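Local coordinates for phosphoserine phosphatase RsbX (Bacillus subtilis, PDB 3W42), which is a PPM-type phosphatase that dephosphorylates RsbS and negatively regulates the stress sigma factor sigma-B, at residues L93-E98 against S149-H154; N159-R164 against K181-S186. All blocks are in the same frame, centred on the assembly; numbering follows the deposited sequence.

Contact 1 (L93-E98 against S149-H154); sequences LKINFE and SKFIIH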
ATOM      1  N   LEU A  93      -2.772   1.292  -5.794  1.00  4.70           N
ATOM      2  CA  LEU A  93      -3.398   2.602  -5.773  1.00  4.44           C
ATOM      3  C   LEU A  93      -2.816   3.449  -6.883  1.00  4.54           C
ATOM      4  O   LEU A  93      -1.593   3.588  -6.994  1.00  5.49           O
ATOM      5  CB  LEU A  93      -3.131   3.261  -4.435  1.00  4.80           C
ATOM      6  CG  LEU A  93      -3.623   4.691  -4.230  1.00  5.19           C
ATOM      7  CD1 LEU A  93      -5.147   4.779  -4.290  1.00  6.39           C
ATOM      8  CD2 LEU A  93      -3.116   5.280  -2.936  1.00  6.37           C
ATOM      9  N   LYS A  94      -3.665   4.105  -7.660  1.00  4.58           N
ATOM     10  CA  LYS A  94      -3.266   5.130  -8.622  0.53  4.92           C
ATOM     11  C   LYS A  94      -3.999   6.413  -8.297  1.00  4.59           C
ATOM     12  O   LYS A  94      -5.163   6.394  -7.889  1.00  5.44           O
ATOM     13  CB  LYS A  94      -3.545   4.691 -10.056  0.53  5.44           C
ATOM     14  CG  LYS A  94      -2.535   3.668 -10.614  0.53  6.61           C
ATOM     15  CD  LYS A  94      -2.931   3.072 -11.964  0.53  8.29           C
ATOM     16  CE  LYS A  94      -3.057   4.120 -13.073  0.53  7.50           C
ATOM     17  NZ  LYS A  94      -1.790   4.570 -13.600  0.53 12.80           N
ATOM     18  N   ILE A  95      -3.325   7.535  -8.490  1.00  5.01           N
ATOM     19  CA  ILE A  95      -3.879   8.861  -8.235  1.00  5.06           C
ATOM     20  C   ILE A  95      -3.603   9.747  -9.417  1.00  5.64           C
ATOM     21  O   ILE A  95      -2.483   9.844  -9.881  1.00  6.68           O
ATOM     22  CB  ILE A  95      -3.364   9.492  -6.944  1.00  6.22           C
ATOM     23  CG1 ILE A  95      -3.473   8.546  -5.763  1.00  7.89           C
ATOM     24  CG2 ILE A  95      -4.049  10.833  -6.767  1.00  9.01           C
ATOM     25  CD1 ILE A  95      -2.921   9.081  -4.420  1.00 10.15           C
ATOM     26  N   ASN A  96      -4.639  10.446  -9.906  1.00  6.42           N
ATOM     27  CA  ASN A  96      -4.476  11.514 -10.879  1.00  6.79           C
ATOM     28  C   ASN A  96      -4.680  12.860 -10.140  1.00  6.94           C
ATOM     29  O   ASN A  96      -5.756  13.106  -9.591  1.00  6.91           O
ATOM     30  CB  ASN A  96      -5.512  11.363 -12.034  1.00  8.23           C
ATOM     31  CG  ASN A  96      -5.286  12.463 -13.015  1.00 10.33           C
ATOM     32  OD1 ASN A  96      -5.663  13.607 -12.796  1.00 10.09           O
ATOM     33  ND2 ASN A  96      -4.562  12.140 -14.141  1.00 13.68           N
ATOM     34  N   PHE A  97      -3.637  13.651 -10.097  1.00  6.33           N
ATOM     35  CA  PHE A  97      -3.666  14.841  -9.263  1.00  6.52           C
ATOM     36  C   PHE A  97      -4.581  15.935  -9.824  1.00  7.76           C
ATOM     37  O   PHE A  97      -5.303  16.563  -9.039  1.00  8.19           O
ATOM     38  CB  PHE A  97      -2.288  15.439  -9.019  1.00  6.95           C
ATOM     39  CG  PHE A  97      -1.313  14.447  -8.417  1.00  6.14           C
ATOM     40  CD1 PHE A  97      -1.668  13.744  -7.281  1.00  6.81           C
ATOM     41  CD2 PHE A  97      -0.046  14.228  -8.947  1.00  6.80           C
ATOM     42  CE1 PHE A  97      -0.732  12.872  -6.684  1.00  6.79           C
ATOM     43  CE2 PHE A  97       0.804  13.377  -8.375  1.00  7.68           C
ATOM     44  CZ  PHE A  97       0.497  12.717  -7.245  1.00  7.28           C
ATOM     45  N   GLU A  98      -4.556  16.194 -11.137  1.00  8.14           N
ATOM     46  CA  GLU A  98      -5.391  17.242 -11.722  1.00  9.44           C
ATOM     47  C   GLU A  98      -6.883  17.005 -11.428  1.00  9.67           C
ATOM     48  O   GLU A  98      -7.630  17.984 -11.165  1.00 10.75           O
ATOM     49  CB  GLU A  98      -5.102  17.337 -13.210  1.00 11.59           C
ATOM     50  CG  GLU A  98      -5.796  18.573 -13.903  1.00 18.48           C
ATOM     51  CD  GLU A  98      -7.146  18.284 -14.478  1.00 23.54           C
ATOM     52  OE1 GLU A  98      -7.448  17.083 -14.815  1.00 30.76           O
ATOM     53  OE2 GLU A  98      -7.864  19.307 -14.684  1.00 30.07           O
ATOM     54  N   SER A 149      -6.551  15.489   2.133  1.00  5.13           N
ATOM     55  CA  SER A 149      -6.681  14.072   2.465  1.00  5.52           C
ATOM     56  C   SER A 149      -5.357  13.438   2.796  1.00  4.72           C
ATOM     57  O   SER A 149      -4.322  13.808   2.232  1.00  5.75           O
ATOM     58  CB  SER A 149      -7.353  13.326   1.311  1.00  5.90           C
ATOM     59  OG  SER A 149      -8.688  13.775   1.090  1.00  7.18           O
ATOM     60  N   LYS A 150      -5.384  12.475   3.717  1.00  4.76           N
ATOM     61  CA  LYS A 150      -4.203  11.755   4.163  1.00  4.85           C
ATOM     62  C   LYS A 150      -4.518  10.249   4.123  1.00  5.46           C
ATOM     63  O   LYS A 150      -5.636   9.865   4.506  1.00  6.65           O
ATOM     64  CB  LYS A 150      -3.802  12.163   5.581  1.00  5.40           C
ATOM     65  CG  LYS A 150      -3.282  13.566   5.663  1.00  5.52           C
ATOM     66  CD  LYS A 150      -3.179  14.189   7.029  1.00  6.33           C
ATOM     67  CE  LYS A 150      -4.538  14.733   7.475  1.00  6.56           C
ATOM     68  NZ  LYS A 150      -4.547  15.194   8.838  1.00  8.25           N
ATOM     69  N   PHE A 151      -3.584   9.415   3.705  1.00  4.15           N
ATOM     70  CA  PHE A 151      -3.848   8.015   3.559  1.00  4.13           C
ATOM     71  C   PHE A 151      -2.695   7.157   4.064  1.00  3.53           C
ATOM     72  O   PHE A 151      -1.540   7.618   4.114  1.00  4.33           O
ATOM     73  CB  PHE A 151      -4.265   7.613   2.166  1.00  4.48           C
ATOM     74  CG  PHE A 151      -3.176   7.716   1.111  1.00  4.32           C
ATOM     75  CD1 PHE A 151      -2.270   6.699   0.948  1.00  5.47           C
ATOM     76  CD2 PHE A 151      -3.071   8.833   0.302  1.00  5.14           C
ATOM     77  CE1 PHE A 151      -1.229   6.832  -0.068  1.00  5.21           C
ATOM     78  CE2 PHE A 151      -2.060   8.911  -0.675  1.00  5.95           C
ATOM     79  CZ  PHE A 151      -1.165   7.924  -0.854  1.00  5.48           C
ATOM     80  N   ILE A 152      -2.989   5.904   4.306  1.00  3.84           N
ATOM     81  CA  ILE A 152      -2.002   4.868   4.554  1.00  3.71           C
ATOM     82  C   ILE A 152      -2.376   3.612   3.819  1.00  3.25           C
ATOM     83  O   ILE A 152      -3.576   3.254   3.743  1.00  4.39           O
ATOM     84  CB  ILE A 152      -1.838   4.613   6.060  1.00  4.65           C
ATOM     85  CG1 ILE A 152      -0.637   3.681   6.364  1.00  5.51           C
ATOM     86  CG2 ILE A 152      -3.108   4.054   6.702  1.00  6.08           C
ATOM     87  CD1 ILE A 152      -0.327   3.526   7.862  1.00  6.94           C
ATOM     88  N   ILE A 153      -1.393   2.893   3.330  1.00  3.79           N
ATOM     89  CA  ILE A 153      -1.499   1.499   2.894  1.00  3.94           C
ATOM     90  C   ILE A 153      -0.536   0.703   3.748  1.00  3.91           C
ATOM     91  O   ILE A 153       0.642   1.106   3.830  1.00  4.56           O
ATOM     92  CB  ILE A 153      -1.146   1.296   1.411  1.00  4.30           C
ATOM     93  CG1 ILE A 153      -2.058   2.156   0.518  1.00  5.04           C
ATOM     94  CG2 ILE A 153      -1.264  -0.153   1.022  1.00  5.25           C
ATOM     95  CD1 ILE A 153      -1.558   2.210  -0.960  1.00  9.92           C
ATOM     96  N   HIS A 154      -0.950  -0.380   4.385  1.00  4.00           N
ATOM     97  CA  HIS A 154      -0.038  -1.110   5.278  1.00  4.19           C
ATOM     98  C   HIS A 154      -0.252  -2.594   5.252  1.00  4.40           C
ATOM     99  O   HIS A 154      -1.390  -3.104   5.079  1.00  4.94           O
ATOM    100  CB  HIS A 154      -0.155  -0.583   6.701  1.00  5.16           C
ATOM    101  CG  HIS A 154      -1.430  -0.861   7.415  1.00  5.53           C
ATOM    102  ND1 HIS A 154      -1.669  -2.063   8.047  1.00  6.21           N
ATOM    103  CD2 HIS A 154      -2.543  -0.117   7.665  1.00  6.18           C
ATOM    104  CE1 HIS A 154      -2.884  -1.999   8.630  1.00  7.23           C
ATOM    105  NE2 HIS A 154      -3.428  -0.821   8.415  1.00  7.52           N
TER
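Backbone hydrogen bonds to Cys40 and Leu38 of strand 37-45 hold Leu93 and Ile95 in their own sheet; from there both side chains reach Phe151, and Leu93 also touches Ile153. No hydrogen bond links the two segments. CD2 of Leu93 sits over one face of the Phe151 ring, offset toward the rim, 4.1 Å from the centroid and 25° off the normal, a CH-pi contact. Leu93 and Phe151 approach from opposite directions; CG of Phe151 lies between its backbone N and carbonyl carbon (chi1 69°). Ile95 meets the same ring obliquely, its CD1 lying 3.8 Å from Phe151 CE2. Ile153 CD1 meets the leucine at two points, 4.0 Å from Leu93 CB and equally far from Leu93 CD2. Phe112 touches Leu93 and Ile153, Leu198 packs on Phe151, Cys40 and Val42 receive Ile153, and Ile95 rests on Leu38 and Tyr145; all four touching residues are buried. The axes of strands 93-96 and 150-154 pass 11.1 Å apart and run at 157°, close to antiparallel. That spacing, filled by interdigitated apolar side chains, is the packing of two face-to-face sheets in the beta sandwich at the heart of the PPM (PP2C-type) phosphatase fold.

Contact 2 (N159-R164 against K181-S186); sequences NVPDIR and KMYTTS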
ATOM      1  N   ASN A 159      -0.282  -3.201  13.347  1.00  9.54           N
ATOM      2  CA  ASN A 159      -1.502  -3.517  14.074  1.00 11.96           C
ATOM      3  C   ASN A 159      -1.788  -2.328  15.007  1.00 10.25           C
ATOM      4  O   ASN A 159      -1.165  -2.128  16.024  1.00 13.25           O
ATOM      5  CB  ASN A 159      -1.333  -4.791  14.879  1.00 15.57           C
ATOM      6  CG  ASN A 159      -2.599  -5.206  15.588  1.00 22.59           C
ATOM      7  OD1 ASN A 159      -3.689  -4.604  15.398  1.00 24.56           O
ATOM      8  ND2 ASN A 159      -2.483  -6.251  16.421  1.00 28.63           N
ATOM      9  N   VAL A 160      -2.793  -1.547  14.615  1.00 10.55           N
ATOM     10  CA  VAL A 160      -3.122  -0.268  15.274  1.00  9.28           C
ATOM     11  C   VAL A 160      -4.575  -0.217  15.617  1.00  9.62           C
ATOM     12  O   VAL A 160      -5.407  -0.527  14.781  1.00 12.06           O
ATOM     13  CB  VAL A 160      -2.815   0.947  14.284  1.00 10.91           C
ATOM     14  CG1 VAL A 160      -3.237   2.267  14.949  1.00 10.89           C
ATOM     15  CG2 VAL A 160      -1.391   0.947  13.928  1.00 11.77           C
ATOM     16  N   PRO A 161      -4.961   0.161  16.829  1.00 10.35           N
ATOM     17  CA  PRO A 161      -6.408   0.149  17.192  1.00 12.10           C
ATOM     18  C   PRO A 161      -7.274   1.084  16.353  1.00 10.37           C
ATOM     19  O   PRO A 161      -8.335   0.705  15.994  1.00 13.63           O
ATOM     20  CB  PRO A 161      -6.423   0.524  18.668  1.00 12.76           C
ATOM     21  CG  PRO A 161      -5.098   0.151  19.172  1.00 12.21           C
ATOM     22  CD  PRO A 161      -4.115   0.385  17.999  1.00 10.91           C
ATOM     23  N   ASP A 162      -6.831   2.276  16.105  1.00 10.31           N
ATOM     24  CA  ASP A 162      -7.579   3.314  15.512  1.00 10.48           C
ATOM     25  C   ASP A 162      -6.766   4.131  14.538  1.00  8.82           C
ATOM     26  O   ASP A 162      -6.368   5.274  14.779  1.00  8.77           O
ATOM     27  CB  ASP A 162      -8.207   4.225  16.572  1.00 11.98           C
ATOM     28  CG  ASP A 162      -9.082   5.326  16.048  1.00 15.69           C
ATOM     29  OD1 ASP A 162      -9.425   5.350  14.865  1.00 17.31           O
ATOM     30  OD2 ASP A 162      -9.601   6.110  16.905  1.00 19.23           O
ATOM     31  N   ILE A 163      -6.459   3.547  13.385  1.00  8.39           N
ATOM     32  CA  ILE A 163      -5.620   4.211  12.405  1.00  8.01           C
ATOM     33  C   ILE A 163      -6.106   5.539  11.953  1.00  8.54           C
ATOM     34  O   ILE A 163      -5.349   6.453  11.680  1.00  9.08           O
ATOM     35  CB  ILE A 163      -5.292   3.242  11.244  1.00  9.22           C
ATOM     36  CG1 ILE A 163      -4.217   3.751  10.307  1.00 10.66           C
ATOM     37  CG2 ILE A 163      -6.585   2.915  10.426  1.00 10.56           C
ATOM     38  CD1 ILE A 163      -2.942   3.949  10.973  1.00 12.63           C
ATOM     39  N   ARG A 164      -7.426   5.679  11.850  1.00  9.04           N
ATOM     40  CA  ARG A 164      -8.019   6.929  11.380  0.70  9.79           C
ATOM     41  C   ARG A 164      -7.579   8.068  12.267  1.00  8.95           C
ATOM     42  O   ARG A 164      -7.359   9.163  11.791  1.00 10.34           O
ATOM     43  CB  ARG A 164      -9.534   6.802  11.410  0.70 10.36           C
ATOM     44  CG  ARG A 164     -10.152   6.008  10.300  0.70 14.98           C
ATOM     45  CD  ARG A 164     -11.651   5.966  10.526  0.70 20.69           C
ATOM     46  NE  ARG A 164     -12.338   5.296   9.437  0.70 28.40           N
ATOM     47  CZ  ARG A 164     -13.556   4.794   9.500  0.70 28.52           C
ATOM     48  NH1 ARG A 164     -14.269   4.912  10.621  0.70 29.95           N
ATOM     49  NH2 ARG A 164     -14.070   4.212   8.409  0.70 29.71           N
ATOM     50  N   LYS A 181       4.940   5.089  15.941  1.00  8.03           N
ATOM     51  CA  LYS A 181       6.178   4.419  16.332  1.00  9.55           C
ATOM     52  C   LYS A 181       5.917   3.307  17.338  1.00  8.48           C
ATOM     53  O   LYS A 181       6.632   2.271  17.263  1.00  8.77           O
ATOM     54  CB  LYS A 181       7.124   5.440  16.929  1.00 11.48           C
ATOM     55  CG  LYS A 181       8.348   4.795  17.485  1.00 20.41           C
ATOM     56  CD  LYS A 181       9.438   5.681  17.888  1.00 26.48           C
ATOM     57  CE  LYS A 181      10.680   4.814  18.292  1.00 33.50           C
ATOM     58  NZ  LYS A 181      10.545   4.086  19.642  1.00 35.13           N
ATOM     59  N   MET A 182       4.961   3.421  18.263  1.00  8.21           N
ATOM     60  CA  MET A 182       4.797   2.392  19.269  1.00  9.41           C
ATOM     61  C   MET A 182       4.458   1.055  18.682  1.00  8.63           C
ATOM     62  O   MET A 182       4.630   0.034  19.327  1.00 10.67           O
ATOM     63  CB  MET A 182       3.806   2.799  20.322  1.00  8.88           C
ATOM     64  CG  MET A 182       2.350   2.803  19.867  1.00 11.15           C
ATOM     65  SD  MET A 182       1.095   2.657  21.133  1.00 11.74           S
ATOM     66  CE  MET A 182       1.432   0.974  21.703  1.00 14.88           C
ATOM     67  N   TYR A 183       3.914   0.999  17.478  1.00  7.92           N
ATOM     68  CA  TYR A 183       3.491  -0.230  16.802  1.00  8.57           C
ATOM     69  C   TYR A 183       4.595  -0.870  16.018  1.00  8.38           C
ATOM     70  O   TYR A 183       4.406  -1.922  15.407  1.00  9.36           O
ATOM     71  CB  TYR A 183       2.263   0.092  15.915  1.00  8.91           C
ATOM     72  CG  TYR A 183       1.218   0.838  16.600  1.00  9.03           C
ATOM     73  CD1 TYR A 183       0.482   0.281  17.609  1.00  9.95           C
ATOM     74  CD2 TYR A 183       1.028   2.162  16.289  1.00  9.77           C
ATOM     75  CE1 TYR A 183      -0.505   0.976  18.285  1.00 11.26           C
ATOM     76  CE2 TYR A 183       0.063   2.938  16.947  1.00 10.18           C
ATOM     77  CZ  TYR A 183      -0.652   2.361  17.959  1.00 10.84           C
ATOM     78  OH  TYR A 183      -1.615   3.135  18.585  1.00 11.72           O
ATOM     79  N   THR A 184       5.780  -0.276  16.001  1.00  9.15           N
ATOM     80  CA  THR A 184       6.894  -0.727  15.173  1.00  9.32           C
ATOM     81  C   THR A 184       8.005  -1.370  15.980  1.00 10.41           C
ATOM     82  O   THR A 184       8.928  -1.907  15.400  1.00 11.30           O
ATOM     83  CB  THR A 184       7.524   0.460  14.405  1.00 10.08           C
ATOM     84  OG1 THR A 184       8.232   1.337  15.296  1.00 10.72           O
ATOM     85  CG2 THR A 184       6.507   1.196  13.514  1.00 11.67           C
ATOM     86  N   THR A 185       7.931  -1.318  17.300  1.00 11.13           N
ATOM     87  CA  THR A 185       9.010  -1.736  18.113  1.00 13.36           C
ATOM     88  C   THR A 185       9.077  -3.267  18.339  1.00 12.89           C
ATOM     89  O   THR A 185      10.134  -3.831  18.523  1.00 15.09           O
ATOM     90  CB  THR A 185       9.018  -0.957  19.455  1.00 14.90           C
ATOM     91  OG1 THR A 185       7.736  -1.077  20.005  1.00 17.91           O
ATOM     92  CG2 THR A 185       9.339   0.494  19.201  1.00 18.61           C
ATOM     93  N   SER A 186       7.945  -3.941  18.369  1.00 12.22           N
ATOM     94  CA  SER A 186       7.956  -5.354  18.644  1.00 13.97           C
ATOM     95  C   SER A 186       8.537  -6.197  17.514  1.00 12.98           C
ATOM     96  O   SER A 186       9.095  -7.246  17.751  1.00 14.16           O
ATOM     97  CB  SER A 186       6.524  -5.851  18.856  1.00 15.45           C
ATOM     98  OG  SER A 186       5.798  -5.981  17.601  1.00 18.78           O
TER
HETATM   99  O   HOH W   1       2.256  -3.525  14.764  1.00 11.32           O
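The backbones of Asn159 and Tyr183 approach to 6.6 Å between CA atoms, and a water bridges them, accepting from Asn159 N at 2.9 Å and donating to Tyr183 O at 2.8 Å. Around this bridge the tyrosine ring does most of the work. Val160 crosses it at about a right angle and sets CG2 over one face, 3.8 Å from the centroid and 20° off the normal, a CH-pi contact, while its other methyl, CG1, reaches toward the CE2 and CZ end of the ring. The opposite face is covered by Met182 from Tyr183's own segment: its CG stands 3.5 Å above the plane, over the centre, so the ring is sandwiched between two aliphatic groups. Pro161 comes in obliquely, its CD 3.7 Å from Tyr183 CE1, and the carbonyl O of Asn159 lies 3.3 Å from CD1 of the same ring. With CG of Tyr183 anti to its carbonyl carbon (chi1 -49°), the side chain is directed at segment 159-164. Behind it, Lys181 O takes two donors, Thr184 N and Thr184 OG1; the hydroxyl, at 2.7 Å, lies in the carbonyl plane on a lone pair and ties down the turn that carries the tyrosine. Leu158 also packs on Tyr183. Asp162 is the N-cap of helix 163-169, and Ile163 rests on Leu180 and Tyr123 from loops and on Ile113 of strand 111-115. The contact thus joins, at the surface, the entry to helix 163-169 and the 3-10 turn that leaves helix 173-179 on the way to strand 191-198.

From the N terminus, strand 88-96 brings in the first half of contact 1; the chain then runs through strands 101-107, 111-115, 121-122 and 140-144 before strand 150-154 closes that loop and joins the two sheets. Contact 2 opens soon afterwards and closes a shorter, helical loop holding helices 163-169 and 173-179, so the two contacts follow in series, neither nested nor crossing. Between them the chain passes Asp156, and after contact 2 it reaches Asp189; with Asp44 these bind manganese. Although their centres lie about 20 Å apart, the contacts meet where Ile152 CG2 packs 3.8 Å from Ile163 CG1, joining the helical layer to the outer face of its sheet.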